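Local coordinates for protein chorismate mutase (Clostridium thermocellum, PDB 1XHO) that probably catalyses the Claisen rearrangement of chorismate to prephenate, as a trimeric chorismate mutase of the AroH type, at residues 52-57 against 92-97; 72-77 against 117-122; 86-91 against 99-104. One frame throughout, in Å; residues are numbered along the deposited sequence.

Overall arrangement
Interaction 2 is the buried spine of the subunit, two neighbouring antiparallel strands of the mixed sheet held by backbone hydrogen bonds, and S73 and H122 on one of its faces bond to the other two chains of the trimer. Interactions 1 and 3 lie on the I74 and F76 face and share helix 89-93. Interaction 1 sets that helix and the turn after it against helix 46-63; interaction 3 sets the turn leading into it, and A91, on strand 100-105, the sheet neighbour of 71-78. Both are only partly buried and held chiefly by apolar and sulfur or selenium contacts, with one weak amide bond in interaction 1. L57 and M121, F76 and P87 join the three.

Interaction 1: residues 52-57 against 92-97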
# COMPACT_ATOMS: atom_id res chain seq x y z
N GLU C 52 2.12 10.68 18.29
CA GLU C 52 1.32 9.45 18.43
C GLU C 52 1.73 8.37 17.44
O GLU C 52 1.65 7.18 17.75
CB GLU C 52 -0.18 9.74 18.33
CG GLU C 52 -0.72 10.53 19.53
CD GLU C 52 -0.28 9.94 20.86
OE1 GLU C 52 -0.41 8.72 21.04
OE2 GLU C 52 0.21 10.71 21.71
N THR C 53 2.21 8.79 16.26
CA THR C 53 2.74 7.84 15.30
C THR C 53 4.04 7.25 15.82
O THR C 53 4.29 6.06 15.66
CB THR C 53 2.93 8.47 13.88
OG1 THR C 53 1.68 8.95 13.39
CG2 THR C 53 3.49 7.42 12.90
N GLN C 54 4.87 8.08 16.45
CA GLN C 54 6.17 7.67 16.99
C GLN C 54 6.02 6.64 18.12
O GLN C 54 6.73 5.63 18.16
CB GLN C 54 6.92 8.91 17.51
CG GLN C 54 8.45 8.75 17.61
CD GLN C 54 9.17 10.09 17.75
OE1 GLN C 54 8.65 11.15 17.34
NE2 GLN C 54 10.37 10.06 18.32
N LYS C 55 5.08 6.89 19.02
CA LYS C 55 4.79 5.95 20.10
C LYS C 55 4.30 4.61 19.54
O LYS C 55 4.68 3.55 20.04
CB LYS C 55 3.75 6.54 21.08
N LEU C 56 3.47 4.67 18.51
CA LEU C 56 2.96 3.47 17.85
C LEU C 56 4.09 2.65 17.20
O LEU C 56 4.15 1.45 17.40
CB LEU C 56 1.89 3.85 16.81
CG LEU C 56 1.29 2.73 15.95
CD1 LEU C 56 0.74 1.58 16.80
CD2 LEU C 56 0.21 3.30 15.02
N LEU C 57 4.96 3.31 16.45
CA LEU C 57 6.12 2.64 15.83
C LEU C 57 7.06 2.03 16.87
O LEU C 57 7.56 0.93 16.67
CB LEU C 57 6.91 3.62 14.95
CG LEU C 57 6.19 4.20 13.74
CD1 LEU C 57 7.03 5.33 13.09
CD2 LEU C 57 5.84 3.09 12.73
N ARG C 92 11.40 9.11 10.75
CA ARG C 92 12.61 9.90 10.55
C ARG C 92 13.16 10.46 11.88
O ARG C 92 14.36 10.44 12.10
CB ARG C 92 12.35 11.04 9.56
CG ARG C 92 13.62 11.53 8.90
CD ARG C 92 13.46 12.90 8.25
NE ARG C 92 14.76 13.46 7.92
CZ ARG C 92 15.59 14.04 8.79
NH1 ARG C 92 15.27 14.15 10.08
NH2 ARG C 92 16.76 14.51 8.37
N ASN C 93 12.27 10.96 12.75
CA ASN C 93 12.65 11.44 14.10
C ASN C 93 13.44 10.40 14.89
O ASN C 93 14.48 10.70 15.49
CB ASN C 93 11.42 11.81 14.93
CG ASN C 93 10.73 13.07 14.46
OD1 ASN C 93 11.11 13.67 13.45
ND2 ASN C 93 9.71 13.48 15.19
N MSE C 94 12.93 9.17 14.88
CA MSE C 94 13.54 8.08 15.65
C MSE C 94 14.67 7.35 14.90
O MSE C 94 15.05 6.24 15.26
CB MSE C 94 12.45 7.10 16.10
CG MSE C 94 11.72 6.37 14.99
SE MSE C 94 9.98 5.70 15.62
CE MSE C 94 10.68 4.49 17.03
N GLY C 95 15.19 7.99 13.85
CA GLY C 95 16.38 7.52 13.18
C GLY C 95 16.17 6.47 12.11
O GLY C 95 17.14 5.85 11.67
N TRP C 96 14.92 6.25 11.69
CA TRP C 96 14.66 5.30 10.60
C TRP C 96 14.73 6.05 9.27
O TRP C 96 13.71 6.32 8.62
CB TRP C 96 13.33 4.55 10.78
CG TRP C 96 13.24 3.72 12.05
CD1 TRP C 96 14.25 3.43 12.93
CD2 TRP C 96 12.07 3.05 12.55
NE1 TRP C 96 13.77 2.64 13.95
CE2 TRP C 96 12.44 2.39 13.74
CE3 TRP C 96 10.74 2.96 12.12
CZ2 TRP C 96 11.54 1.65 14.50
CZ3 TRP C 96 9.84 2.21 12.87
CH2 TRP C 96 10.24 1.57 14.05
N THR C 97 15.96 6.38 8.88
CA THR C 97 16.23 7.21 7.73
C THR C 97 16.66 6.38 6.52
O THR C 97 16.94 6.94 5.46
CB THR C 97 17.29 8.29 8.08
OG1 THR C 97 18.43 7.67 8.68
CG2 THR C 97 16.70 9.31 9.06
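N93, the last residue of helix 89-93, and M94 just after it pack against the side of helix 46-63. A Schellman motif ends the short helix, with G95 at C-prime in a positive-phi conformation: G95 N bonds R92 O and W96 N reaches back to A91 O. N93 comes first: its ND2 gives Q54 OE1 a weak hydrogen bond of 3.3 Å. The two side chains cross at about a right angle, their amide planes 72° apart, and the long Q54 chain, turned away from its own backbone N (chi1 -158°), carries its amide across to N93. M94, a selenomethionine, follows. It passes Q54 in the opposite direction, with SE 4.0 Å from Q54 CG, and meets L57 more closely, SE lying 3.8 Å from L57 CB. Its CG sits between the backbone N and the carbonyl carbon (chi1 64°), which lays the chain over one face of the W96 indole, CG lying over the ring centre, 4.1 Å above its plane. Past G95 the chain turns back at W96, the centre of an inverse gamma turn, and the buried indole slides alongside L57. L57 also rests on V119 and M121 of strand 116-124, linking this helix pair to the sheet. The far end of the indole completes the contact: CZ3 lies 3.9 Å from L57 CB, and CH2 3.8 Å from L57 O.

Interaction 2: residues 72-77 against 117-122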
# COMPACT_ATOMS: atom_id res chain seq x y z
N ILE C 72 11.32 -3.80 6.22
CA ILE C 72 11.34 -3.74 4.76
C ILE C 72 10.66 -2.45 4.28
O ILE C 72 11.21 -1.70 3.47
CB ILE C 72 10.63 -4.98 4.16
CG1 ILE C 72 11.34 -6.27 4.62
CG2 ILE C 72 10.57 -4.88 2.62
CD1 ILE C 72 10.56 -7.54 4.35
N SER C 73 9.47 -2.19 4.81
CA SER C 73 8.70 -1.02 4.40
C SER C 73 7.67 -0.59 5.46
O SER C 73 7.28 -1.38 6.33
CB SER C 73 8.03 -1.29 3.04
OG SER C 73 7.23 -2.46 3.07
N ILE C 74 7.28 0.68 5.39
CA ILE C 74 6.24 1.21 6.26
C ILE C 74 5.25 2.05 5.47
O ILE C 74 5.62 3.06 4.85
CB ILE C 74 6.78 2.02 7.46
CG1 ILE C 74 8.01 1.33 8.06
CG2 ILE C 74 5.64 2.20 8.48
CD1 ILE C 74 8.49 1.89 9.37
N ILE C 75 4.00 1.59 5.47
CA ILE C 75 2.89 2.28 4.83
C ILE C 75 2.02 2.90 5.92
O ILE C 75 1.61 2.22 6.85
CB ILE C 75 2.04 1.30 3.97
CG1 ILE C 75 2.89 0.75 2.80
CG2 ILE C 75 0.75 1.98 3.45
CD1 ILE C 75 2.16 -0.31 1.94
N PHE C 76 1.77 4.20 5.80
CA PHE C 76 0.92 4.93 6.72
C PHE C 76 -0.39 5.34 6.06
O PHE C 76 -0.40 5.71 4.89
CB PHE C 76 1.62 6.19 7.19
CG PHE C 76 2.95 5.95 7.85
CD1 PHE C 76 3.05 5.87 9.24
CD2 PHE C 76 4.10 5.84 7.09
CE1 PHE C 76 4.28 5.68 9.86
CE2 PHE C 76 5.34 5.63 7.70
CZ PHE C 76 5.43 5.56 9.09
N THR C 77 -1.49 5.29 6.81
CA THR C 77 -2.73 5.95 6.42
C THR C 77 -3.24 6.83 7.55
O THR C 77 -3.02 6.53 8.73
CB THR C 77 -3.87 4.98 6.01
OG1 THR C 77 -4.26 4.16 7.14
CG2 THR C 77 -3.45 4.10 4.81
N ILE C 117 -4.63 6.99 12.86
CA ILE C 117 -3.43 6.67 12.10
C ILE C 117 -3.21 5.15 12.09
O ILE C 117 -3.13 4.52 13.16
CB ILE C 117 -2.19 7.37 12.71
CG1 ILE C 117 -2.42 8.88 12.77
CG2 ILE C 117 -0.93 7.03 11.91
CD1 ILE C 117 -1.57 9.60 13.75
N ARG C 118 -3.13 4.57 10.89
CA ARG C 118 -2.79 3.15 10.73
C ARG C 118 -1.42 2.96 10.09
O ARG C 118 -0.95 3.80 9.32
CB ARG C 118 -3.86 2.41 9.92
CG ARG C 118 -5.25 2.43 10.59
CD ARG C 118 -6.24 1.66 9.74
NE ARG C 118 -7.56 1.45 10.34
CZ ARG C 118 -8.56 2.33 10.38
NH1 ARG C 118 -8.43 3.55 9.92
NH2 ARG C 118 -9.70 1.98 10.93
N VAL C 119 -0.77 1.85 10.45
CA VAL C 119 0.57 1.51 10.00
C VAL C 119 0.58 0.07 9.56
O VAL C 119 0.08 -0.79 10.29
CB VAL C 119 1.62 1.66 11.15
CG1 VAL C 119 3.01 1.18 10.69
CG2 VAL C 119 1.68 3.07 11.62
N MSE C 120 1.12 -0.19 8.38
CA MSE C 120 1.40 -1.55 7.92
C MSE C 120 2.91 -1.69 7.70
O MSE C 120 3.52 -1.00 6.87
CB MSE C 120 0.65 -1.85 6.63
CG MSE C 120 1.01 -3.21 6.01
SE MSE C 120 -0.06 -3.64 4.43
CE MSE C 120 -1.64 -4.46 5.35
N MSE C 121 3.51 -2.60 8.45
CA MSE C 121 4.95 -2.76 8.45
C MSE C 121 5.36 -4.15 7.96
O MSE C 121 5.08 -5.14 8.63
CB MSE C 121 5.45 -2.53 9.86
CG MSE C 121 6.94 -2.38 10.00
SE MSE C 121 7.36 -2.17 11.87
CE MSE C 121 6.79 -0.40 12.23
N HIS C 122 6.03 -4.21 6.80
CA HIS C 122 6.62 -5.46 6.32
C HIS C 122 8.02 -5.65 6.94
O HIS C 122 8.82 -4.73 6.95
CB HIS C 122 6.66 -5.50 4.79
CG HIS C 122 5.32 -5.73 4.17
ND1 HIS C 122 4.38 -4.72 4.04
CD2 HIS C 122 4.73 -6.85 3.71
CE1 HIS C 122 3.29 -5.22 3.48
NE2 HIS C 122 3.47 -6.51 3.28
O HOH W 1 4.70 -1.93 4.34
O HOH W 2 -6.12 5.39 9.14
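H122 is paired with two residues at once, I72 and S73, which makes a classic beta bulge at one end of an antiparallel ladder between neighbouring strands of the central sheet. H122 O accepts a bond from I72 N at 2.8 Å and a weak one from S73 N, while H122 N donates to S73 O. Beyond the bulge the ladder is regular. I75 and M120 exchange two backbone bonds, I75 N to M120 O being almost straight (177° at the hydrogen), and T77 and R118 exchange two more. I74 and F76 turn their N and O to strand 100-105 instead. On their face I74 CG2 meets V119 CG1 at 3.6 Å, and the F76 ring lies side by side with V119.

The polar side chains of the other face are satisfied by water, by the neighbouring subunits and, for T77, by E106. One water joins S73 OG, H122 ND1 and M120 O, donating to the last at 2.9 Å and lying in the plane of the imidazole. S73 OG also bonds H122 NE2 of the third subunit, and H122 NE2 bonds S73 OG of the second, so the pairing repeats from chain to chain. T77 OG1 bonds E106 OE1; a chi1 of 64° also sets it 3.3 Å from R118 CB. A second water donates to T77 OG1 at 3.0 Å and accepts from R118 NH1 at 3.1 Å, in the guanidinium plane.

Interaction 3: residues 86-91 against 99-104; sequences FPAIAA and TALMCM
This contact belongs to the beta-alpha-beta unit formed by strand 71-78, helix 89-93 and strand 100-105: the turn F86-I89, a type I beta turn leading into the helix, lies over the strand that follows it. C103 and L101, two residues apart, point their side chains to the same side of the strand and meet F86, P87, A88 and A91. The C103 thiol is the hub of one half. Its SG stands anti to the carbonyl carbon (chi1 -53°), a position that brings it 3.5 Å from A88 CB, 3.8 Å from F86 CD1 and 4.1 Å from P87 CD. It makes a sulfur-aromatic contact with the phenyl ring, 5.0 Å from the centroid and 68° off the ring normal, approaching obliquely with CD1 the nearest ring atom. L101 fills the other half. Its CD1 reaches both alanines, three residues apart, touching A88 CB at 3.9 Å and A91 CB at 4.1 Å, and also comes within 3.7 Å of A88 O. A88 therefore lies between the two strand residues, its methyl meeting both the thiol and the leucine. P87 also rests on F76 and V78, and A90 on T53, Q54 and L57 of helix 46-63, while the strand itself is met by the third subunit, whose R36 NH1 bonds L101 O. I89 N to F86 O closes the turn, and A90 N to P87 O follows it. A88 and A91 both turn their methyls to the strand, and the CA atoms of A88 and L101 are 6.5 Å apart. The union of turn and strand rests on shape and dispersion between methyl, thiol and ring, without a directional polar bond between them.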
# COMPACT_ATOMS: atom_id res chain seq x y z
N PHE C 86 2.64 14.55 7.67
CA PHE C 86 2.98 13.19 7.27
C PHE C 86 3.36 12.38 8.52
O PHE C 86 4.33 12.72 9.20
CB PHE C 86 4.21 13.19 6.35
CG PHE C 86 3.90 13.47 4.89
CD1 PHE C 86 4.11 12.49 3.92
CD2 PHE C 86 3.46 14.72 4.49
CE1 PHE C 86 3.86 12.75 2.59
CE2 PHE C 86 3.21 14.99 3.15
CZ PHE C 86 3.40 14.01 2.20
N PRO C 87 2.63 11.28 8.80
CA PRO C 87 3.07 10.42 9.92
C PRO C 87 4.49 9.85 9.74
O PRO C 87 5.14 9.52 10.73
CB PRO C 87 2.02 9.29 9.94
CG PRO C 87 0.83 9.85 9.22
CD PRO C 87 1.41 10.75 8.16
N ALA C 88 4.93 9.75 8.48
CA ALA C 88 6.28 9.28 8.13
C ALA C 88 7.43 10.08 8.78
O ALA C 88 8.54 9.58 8.88
CB ALA C 88 6.45 9.28 6.60
N ILE C 89 7.15 11.32 9.18
CA ILE C 89 8.12 12.13 9.93
C ILE C 89 8.53 11.45 11.25
O ILE C 89 9.69 11.57 11.68
CB ILE C 89 7.57 13.55 10.23
CG1 ILE C 89 7.42 14.35 8.94
CG2 ILE C 89 8.50 14.31 11.20
CD1 ILE C 89 6.42 15.51 9.04
N ALA C 90 7.59 10.72 11.87
CA ALA C 90 7.85 9.99 13.12
C ALA C 90 8.99 8.99 12.97
O ALA C 90 9.85 8.92 13.85
CB ALA C 90 6.59 9.28 13.61
N ALA C 91 9.00 8.24 11.87
CA ALA C 91 10.07 7.27 11.61
C ALA C 91 11.42 7.95 11.41
O ALA C 91 12.46 7.45 11.85
CB ALA C 91 9.72 6.41 10.39
N THR C 99 14.70 3.57 5.49
CA THR C 99 13.55 2.69 5.27
C THR C 99 12.55 3.33 4.31
O THR C 99 12.27 4.50 4.39
CB THR C 99 12.88 2.30 6.63
OG1 THR C 99 13.82 1.56 7.42
CG2 THR C 99 11.67 1.43 6.44
N ALA C 100 12.03 2.52 3.40
CA ALA C 100 11.02 2.94 2.44
C ALA C 100 9.70 3.18 3.17
O ALA C 100 9.16 2.28 3.84
CB ALA C 100 10.83 1.86 1.35
N LEU C 101 9.21 4.42 3.05
CA LEU C 101 7.99 4.88 3.69
C LEU C 101 7.00 5.31 2.61
O LEU C 101 7.40 5.66 1.50
CB LEU C 101 8.29 6.06 4.60
CG LEU C 101 9.43 5.88 5.62
CD1 LEU C 101 9.74 7.16 6.36
CD2 LEU C 101 9.11 4.80 6.61
N MSE C 102 5.71 5.30 2.94
CA MSE C 102 4.66 5.76 2.03
C MSE C 102 3.41 6.11 2.84
O MSE C 102 3.06 5.39 3.80
CB MSE C 102 4.36 4.68 0.97
CG MSE C 102 3.31 5.09 -0.08
SE MSE C 102 3.53 4.22 -1.88
CE MSE C 102 4.95 5.46 -2.44
N CYS C 103 2.76 7.22 2.48
CA CYS C 103 1.60 7.72 3.20
C CYS C 103 0.43 7.99 2.27
O CYS C 103 0.59 8.66 1.24
CB CYS C 103 1.94 9.00 3.94
SG CYS C 103 3.35 8.91 5.00
N MSE C 104 -0.75 7.47 2.66
CA MSE C 104 -1.99 7.67 1.93
C MSE C 104 -3.05 8.08 2.93
O MSE C 104 -2.80 8.16 4.12
CB MSE C 104 -2.45 6.37 1.24
CG MSE C 104 -1.47 5.78 0.23
SE MSE C 104 0.02 4.77 1.03
CE MSE C 104 0.03 3.35 -0.31